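Local coordinates for Cag pathogenicity island protein (Cag10) (Helicobacter pylori 26695, PDB 6IQT) that is a VirB8 homologue that probably acts as a membrane-anchored, self-associating component of the Cag type IV secretion system, here as its VirB8-like domain, at residues A[36-39]-A[40-44]; A[66-69]-A[70-74]. All blocks are in the same frame, centred on the assembly; numbering follows the deposited sequence.

Contact 1 of 2, residues A[36-39]-A[40-44]; sequences SKFV and SLLFG
Successive turns at the C-terminal end of helix 30-43 pack on one another, a local i to i+4 contact in the middle of the domain, where the helix lies against the curved sheet of this NTF2-like fold. Phe38 and Leu42 run side by side in the same direction, and the methyl CD2 of Leu42 approaches the Phe38 ring obliquely, 3.8 Å from both CE2 and CZ. One step round, Val39 crosses Phe43: with CG1 anti to the backbone N (chi1 160°), Val39 sets that methyl 4.0 Å from Phe43 CD2. The edge of the Phe43 ring also faces the carbonyl one turn back, with Phe43 CD2 3.6 Å from Val39 O. That oxygen accepts the amide of Phe43 (N to O 2.9 Å), one of four regular helical bonds across the segments. The solvent side is polar. A water bridges Lys37 and Ser40, accepting from Lys37 NZ at 2.9 Å and lying 2.7 Å from Ser40 OG; the lysine's bend at chi2 (42°) helps bring its amine there. The backbone leaves helical geometry at Gly44, whose N makes a weak hydrogen bond to Ser40 O. Bulky apolar residues suit the inner side: Val39 and Phe43 press on strands 84-98 and 105-117, Leu42 and Phe43 on Ile159 of strand 154-163, and Phe38 on Val156 of that strand and on Tyr60, Cys61 and Phe65 between helices 50-59 and 66-80.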
ATOM      1  N   SER A  36     -15.004  -5.963  -0.300  1.00 20.03           N
ATOM      2  CA  SER A  36     -15.118  -6.369   1.092  1.00 26.53           C
ATOM      3  C   SER A  36     -14.749  -7.840   1.269  1.00 25.37           C
ATOM      4  O   SER A  36     -14.054  -8.207   2.229  1.00 22.73           O
ATOM      5  CB  SER A  36     -16.538  -6.090   1.584  1.00 27.57           C
ATOM      6  OG  SER A  36     -16.698  -6.567   2.898  1.00 40.61           O
ATOM      7  N   LYS A  37     -15.202  -8.693   0.350  1.00 21.22           N
ATOM      8  CA  LYS A  37     -14.844 -10.108   0.413  1.00 23.15           C
ATOM      9  C   LYS A  37     -13.341 -10.301   0.233  1.00 23.80           C
ATOM     10  O   LYS A  37     -12.712 -11.090   0.949  1.00 22.39           O
ATOM     11  CB  LYS A  37     -15.625 -10.881  -0.650  1.00 20.94           C
ATOM     12  CG  LYS A  37     -15.555 -12.428  -0.503  1.00 27.86           C
ATOM     13  CD  LYS A  37     -15.694 -12.836   0.963  1.00 39.87           C
ATOM     14  CE  LYS A  37     -16.049 -14.319   1.114  1.00 50.36           C
ATOM     15  NZ  LYS A  37     -16.248 -14.699   2.542  1.00 48.35           N
ATOM     16  N   PHE A  38     -12.747  -9.564  -0.707  1.00 24.09           N
ATOM     17  CA  PHE A  38     -11.312  -9.631  -0.953  1.00 25.00           C
ATOM     18  C   PHE A  38     -10.517  -9.205   0.272  1.00 22.15           C
ATOM     19  O   PHE A  38      -9.542  -9.866   0.653  1.00 22.92           O
ATOM     20  CB  PHE A  38     -10.970  -8.747  -2.161  1.00 20.10           C
ATOM     21  CG  PHE A  38      -9.498  -8.599  -2.423  1.00 24.34           C
ATOM     22  CD1 PHE A  38      -8.797  -9.581  -3.110  1.00 27.51           C
ATOM     23  CD2 PHE A  38      -8.813  -7.465  -2.000  1.00 27.05           C
ATOM     24  CE1 PHE A  38      -7.437  -9.442  -3.376  1.00 30.66           C
ATOM     25  CE2 PHE A  38      -7.448  -7.324  -2.249  1.00 29.14           C
ATOM     26  CZ  PHE A  38      -6.761  -8.317  -2.945  1.00 26.13           C
ATOM     27  N   VAL A  39     -10.924  -8.101   0.907  1.00 19.76           N
ATOM     28  CA  VAL A  39     -10.238  -7.625   2.112  1.00 22.45           C
ATOM     29  C   VAL A  39     -10.312  -8.671   3.212  1.00 26.78           C
ATOM     30  O   VAL A  39      -9.319  -8.947   3.902  1.00 26.63           O
ATOM     31  CB  VAL A  39     -10.844  -6.285   2.579  1.00 25.06           C
ATOM     32  CG1 VAL A  39     -10.504  -6.019   4.042  1.00 26.70           C
ATOM     33  CG2 VAL A  39     -10.360  -5.128   1.671  1.00 20.69           C
ATOM     34  N   SER A  40     -11.507  -9.235   3.417  1.00 22.62           N
ATOM     35  CA  SER A  40     -11.687 -10.293   4.404  1.00 24.86           C
ATOM     36  C   SER A  40     -10.782 -11.495   4.118  1.00 28.81           C
ATOM     37  O   SER A  40     -10.137 -12.025   5.030  1.00 27.17           O
ATOM     38  CB  SER A  40     -13.159 -10.713   4.423  1.00 27.35           C
ATOM     39  OG  SER A  40     -13.361 -11.723   5.385  1.00 44.12           O
ATOM     40  N   LEU A  41     -10.699 -11.924   2.851  1.00 23.26           N
ATOM     41  CA  LEU A  41      -9.876 -13.081   2.508  1.00 26.60           C
ATOM     42  C   LEU A  41      -8.385 -12.784   2.668  1.00 33.44           C
ATOM     43  O   LEU A  41      -7.624 -13.637   3.138  1.00 29.86           O
ATOM     44  CB  LEU A  41     -10.170 -13.527   1.073  1.00 24.58           C
ATOM     45  CG  LEU A  41     -11.549 -14.141   0.788  1.00 23.82           C
ATOM     46  CD1 LEU A  41     -11.739 -14.149  -0.718  1.00 24.52           C
ATOM     47  CD2 LEU A  41     -11.646 -15.550   1.364  1.00 27.20           C
ATOM     48  N   LEU A  42      -7.950 -11.586   2.269  1.00 27.02           N
ATOM     49  CA  LEU A  42      -6.530 -11.259   2.235  1.00 30.42           C
ATOM     50  C   LEU A  42      -5.979 -10.904   3.615  1.00 31.74           C
ATOM     51  O   LEU A  42      -4.895 -11.370   3.994  1.00 27.80           O
ATOM     52  CB  LEU A  42      -6.290 -10.106   1.261  1.00 28.06           C
ATOM     53  CG  LEU A  42      -4.837  -9.670   1.107  1.00 27.22           C
ATOM     54  CD1 LEU A  42      -3.956 -10.803   0.560  1.00 29.74           C
ATOM     55  CD2 LEU A  42      -4.745  -8.450   0.229  1.00 25.30           C
ATOM     56  N   PHE A  43      -6.695 -10.065   4.372  1.00 25.89           N
ATOM     57  CA  PHE A  43      -6.197  -9.573   5.649  1.00 24.08           C
ATOM     58  C   PHE A  43      -6.697 -10.377   6.844  1.00 30.90           C
ATOM     59  O   PHE A  43      -6.118 -10.274   7.931  1.00 34.14           O
ATOM     60  CB  PHE A  43      -6.582  -8.096   5.841  1.00 25.60           C
ATOM     61  CG  PHE A  43      -5.897  -7.166   4.887  1.00 25.18           C
ATOM     62  CD1 PHE A  43      -4.585  -6.781   5.097  1.00 30.48           C
ATOM     63  CD2 PHE A  43      -6.557  -6.693   3.766  1.00 23.51           C
ATOM     64  CE1 PHE A  43      -3.948  -5.933   4.211  1.00 33.46           C
ATOM     65  CE2 PHE A  43      -5.921  -5.835   2.875  1.00 28.40           C
ATOM     66  CZ  PHE A  43      -4.619  -5.461   3.096  1.00 28.15           C
ATOM     67  N   GLY A  44      -7.754 -11.171   6.670  1.00 26.72           N
ATOM     68  CA  GLY A  44      -8.273 -11.986   7.745  1.00 31.91           C
ATOM     69  C   GLY A  44      -7.571 -13.325   7.811  1.00 26.70           C
ATOM     70  O   GLY A  44      -6.767 -13.654   6.940  1.00 28.20           O
TER
HETATM   71  O   HOH W   1     -13.832 -14.015   3.944  1.00 49.05           O

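Contact 2 of 2, residues A[66-69]-A[70-74]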
ATOM      1  N   GLN A  66      -1.328 -12.680  -8.400  1.00 30.96           N
ATOM      2  CA  GLN A  66      -1.561 -13.821  -7.514  1.00 26.24           C
ATOM      3  C   GLN A  66      -0.362 -14.115  -6.621  1.00 26.51           C
ATOM      4  O   GLN A  66      -0.527 -14.533  -5.461  1.00 27.94           O
ATOM      5  CB  GLN A  66      -1.930 -15.048  -8.351  1.00 29.35           C
ATOM      6  CG  GLN A  66      -3.362 -14.992  -8.822  1.00 27.70           C
ATOM      7  CD  GLN A  66      -3.758 -16.160  -9.676  1.00 39.38           C
ATOM      8  OE1 GLN A  66      -2.914 -16.840 -10.253  1.00 39.15           O
ATOM      9  NE2 GLN A  66      -5.065 -16.407  -9.763  1.00 33.86           N
ATOM     10  N   THR A  67       0.841 -13.874  -7.123  1.00 27.07           N
ATOM     11  CA  THR A  67       2.034 -14.124  -6.323  1.00 29.89           C
ATOM     12  C   THR A  67       2.102 -13.201  -5.118  1.00 29.26           C
ATOM     13  O   THR A  67       2.403 -13.640  -4.003  1.00 31.66           O
ATOM     14  CB  THR A  67       3.268 -13.966  -7.201  1.00 34.79           C
ATOM     15  OG1 THR A  67       3.326 -15.086  -8.096  1.00 35.53           O
ATOM     16  CG2 THR A  67       4.504 -13.925  -6.363  1.00 36.49           C
ATOM     17  N   GLN A  68       1.812 -11.916  -5.312  1.00 31.18           N
ATOM     18  CA  GLN A  68       1.846 -10.996  -4.182  1.00 24.60           C
ATOM     19  C   GLN A  68       0.752 -11.314  -3.162  1.00 28.54           C
ATOM     20  O   GLN A  68       0.985 -11.242  -1.947  1.00 30.22           O
ATOM     21  CB  GLN A  68       1.731  -9.559  -4.701  1.00 27.58           C
ATOM     22  CG  GLN A  68       1.671  -8.508  -3.616  1.00 34.04           C
ATOM     23  CD  GLN A  68       2.941  -8.429  -2.803  1.00 38.64           C
ATOM     24  OE1 GLN A  68       3.991  -8.950  -3.197  1.00 33.00           O
ATOM     25  NE2 GLN A  68       2.853  -7.789  -1.652  1.00 42.37           N
ATOM     26  N   ALA A  69      -0.448 -11.673  -3.627  1.00 29.10           N
ATOM     27  CA  ALA A  69      -1.482 -12.121  -2.703  1.00 31.16           C
ATOM     28  C   ALA A  69      -1.012 -13.328  -1.895  1.00 25.44           C
ATOM     29  O   ALA A  69      -1.252 -13.410  -0.683  1.00 27.89           O
ATOM     30  CB  ALA A  69      -2.767 -12.453  -3.469  1.00 31.87           C
HETATM   31  N   MSE A  70      -0.324 -14.257  -2.541  1.00 25.18           N
HETATM   32  CA  MSE A  70       0.176 -15.441  -1.840  1.00 28.49           C
HETATM   33  C   MSE A  70       1.254 -15.078  -0.793  1.00 23.41           C
HETATM   34  O   MSE A  70       1.294 -15.665   0.295  1.00 30.60           O
HETATM   35  CB  MSE A  70       0.730 -16.462  -2.847  1.00 31.26           C
HETATM   36  CG  MSE A  70       1.064 -17.800  -2.203  1.00 44.30           C
HETATM   37 SE   MSE A  70      -0.548 -18.646  -1.482  0.31 42.02          SE
HETATM   38  CE  MSE A  70      -0.313 -20.428  -2.150  1.00 52.62           C
ATOM     39  N   ARG A  71       2.107 -14.098  -1.106  1.00 28.06           N
ATOM     40  CA  ARG A  71       3.103 -13.665  -0.123  1.00 32.77           C
ATOM     41  C   ARG A  71       2.437 -13.082   1.117  1.00 31.86           C
ATOM     42  O   ARG A  71       2.897 -13.305   2.247  1.00 26.74           O
ATOM     43  CB  ARG A  71       4.061 -12.649  -0.739  1.00 34.13           C
ATOM     44  CG  ARG A  71       5.034 -13.245  -1.733  1.00 42.69           C
ATOM     45  CD  ARG A  71       5.995 -12.178  -2.272  1.00 42.51           C
ATOM     46  NE  ARG A  71       7.039 -12.770  -3.101  1.00 43.36           N
ATOM     47  CZ  ARG A  71       8.198 -13.224  -2.632  1.00 35.47           C
ATOM     48  NH1 ARG A  71       8.474 -13.137  -1.340  1.00 35.34           N
ATOM     49  NH2 ARG A  71       9.088 -13.763  -3.462  1.00 34.35           N
HETATM   50  N   MSE A  72       1.344 -12.344   0.940  1.00 24.39           N
HETATM   51  CA  MSE A  72       0.661 -11.772   2.090  1.00 25.49           C
HETATM   52  C   MSE A  72      -0.083 -12.827   2.890  1.00 29.11           C
HETATM   53  O   MSE A  72      -0.139 -12.772   4.123  1.00 30.74           O
HETATM   54  CB  MSE A  72      -0.301 -10.675   1.629  1.00 30.77           C
HETATM   55  CG  MSE A  72       0.409  -9.583   0.867  1.00 34.74           C
HETATM   56 SE   MSE A  72      -0.816  -8.228   0.262  0.39 32.88          SE
HETATM   57  CE  MSE A  72      -1.567  -7.796   1.984  1.00 33.59           C
ATOM     58  N   PHE A  73      -0.675 -13.775   2.167  1.00 27.81           N
ATOM     59  CA  PHE A  73      -1.302 -14.926   2.806  1.00 30.46           C
ATOM     60  C   PHE A  73      -0.293 -15.676   3.673  1.00 30.57           C
ATOM     61  O   PHE A  73      -0.562 -15.978   4.843  1.00 29.58           O
ATOM     62  CB  PHE A  73      -1.896 -15.820   1.709  1.00 32.19           C
ATOM     63  CG  PHE A  73      -2.507 -17.113   2.198  1.00 34.93           C
ATOM     64  CD1 PHE A  73      -3.799 -17.144   2.697  1.00 35.87           C
ATOM     65  CD2 PHE A  73      -1.812 -18.308   2.085  1.00 40.74           C
ATOM     66  CE1 PHE A  73      -4.378 -18.332   3.119  1.00 36.29           C
ATOM     67  CE2 PHE A  73      -2.384 -19.504   2.503  1.00 43.61           C
ATOM     68  CZ  PHE A  73      -3.673 -19.515   3.024  1.00 36.41           C
ATOM     69  N   ASN A  74       0.891 -15.960   3.115  1.00 27.20           N
ATOM     70  CA  ASN A  74       1.905 -16.717   3.857  1.00 33.10           C
ATOM     71  C   ASN A  74       2.421 -15.949   5.068  1.00 34.25           C
ATOM     72  O   ASN A  74       2.765 -16.563   6.087  1.00 34.91           O
ATOM     73  CB  ASN A  74       3.075 -17.088   2.941  1.00 25.89           C
ATOM     74  CG  ASN A  74       2.725 -18.203   1.964  1.00 36.02           C
ATOM     75  OD1 ASN A  74       1.837 -19.020   2.224  1.00 36.45           O
ATOM     76  ND2 ASN A  74       3.406 -18.234   0.832  1.00 38.93           N
TER
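Gln66 opens the first turn of helix 66-80 by accepting the amide of Met70, with Met70 N 2.9 Å from Gln66 O, while its NE2 turns back to hydrogen-bond Met58 O. Thr67 takes the amide of Arg71, and its methyl CG2 lies 4.3 Å from Arg71 NE, approaching the guanidinium obliquely. The arginine chain, extended from CG to NE, carries NH2 to hydrogen bonds with the backbone O of Thr119 and Glu121 of the second subunit, as suits a long, multidentate donor. Gln68 crosses Arg71 at about a right angle, its OE1 3.9 Å from Arg71 CD, and the amide and guanidinium planes are 21° apart. A bend at chi2 (65°) turns the amide toward the next turn, where Gln68 NE2 simply packs 3.9 Å from CG of Met72, like Met70 a selenomethionine. Ala69 accepts the amide of Phe73; its small methyl suits the close approach of Met58 and Cys61. Phe73, with CG anti to its N (chi1 176°), sends its ring to Arg53 and Lys54. Helix 50-59 thus meets Ala69, Met70 and Phe73, helix 30-43 meets Met72 through Leu42 and Phe43, and the second subunit meets Thr67, Gln68, Met70, Arg71 and Asn74.

Overall arrangement
From the N terminus, helix 30-43 comes first and carries contact 1 on its last turns; the chain then passes through helix 50-59 and enters helix 66-80, whose first turns form contact 2. Each contact lies within a single helix and closes no long loop, so the two follow in series and neither nests in nor crosses the other. Their centres are 12 Å apart, and Met72 joins them: its CE reaches Leu42 CD2 at 3.7 Å and Phe43 CE1 at 3.8 Å. Contact 1 lies on the sheet, Met72 couples it to helix 66-80, and contact 2 faces the second subunit.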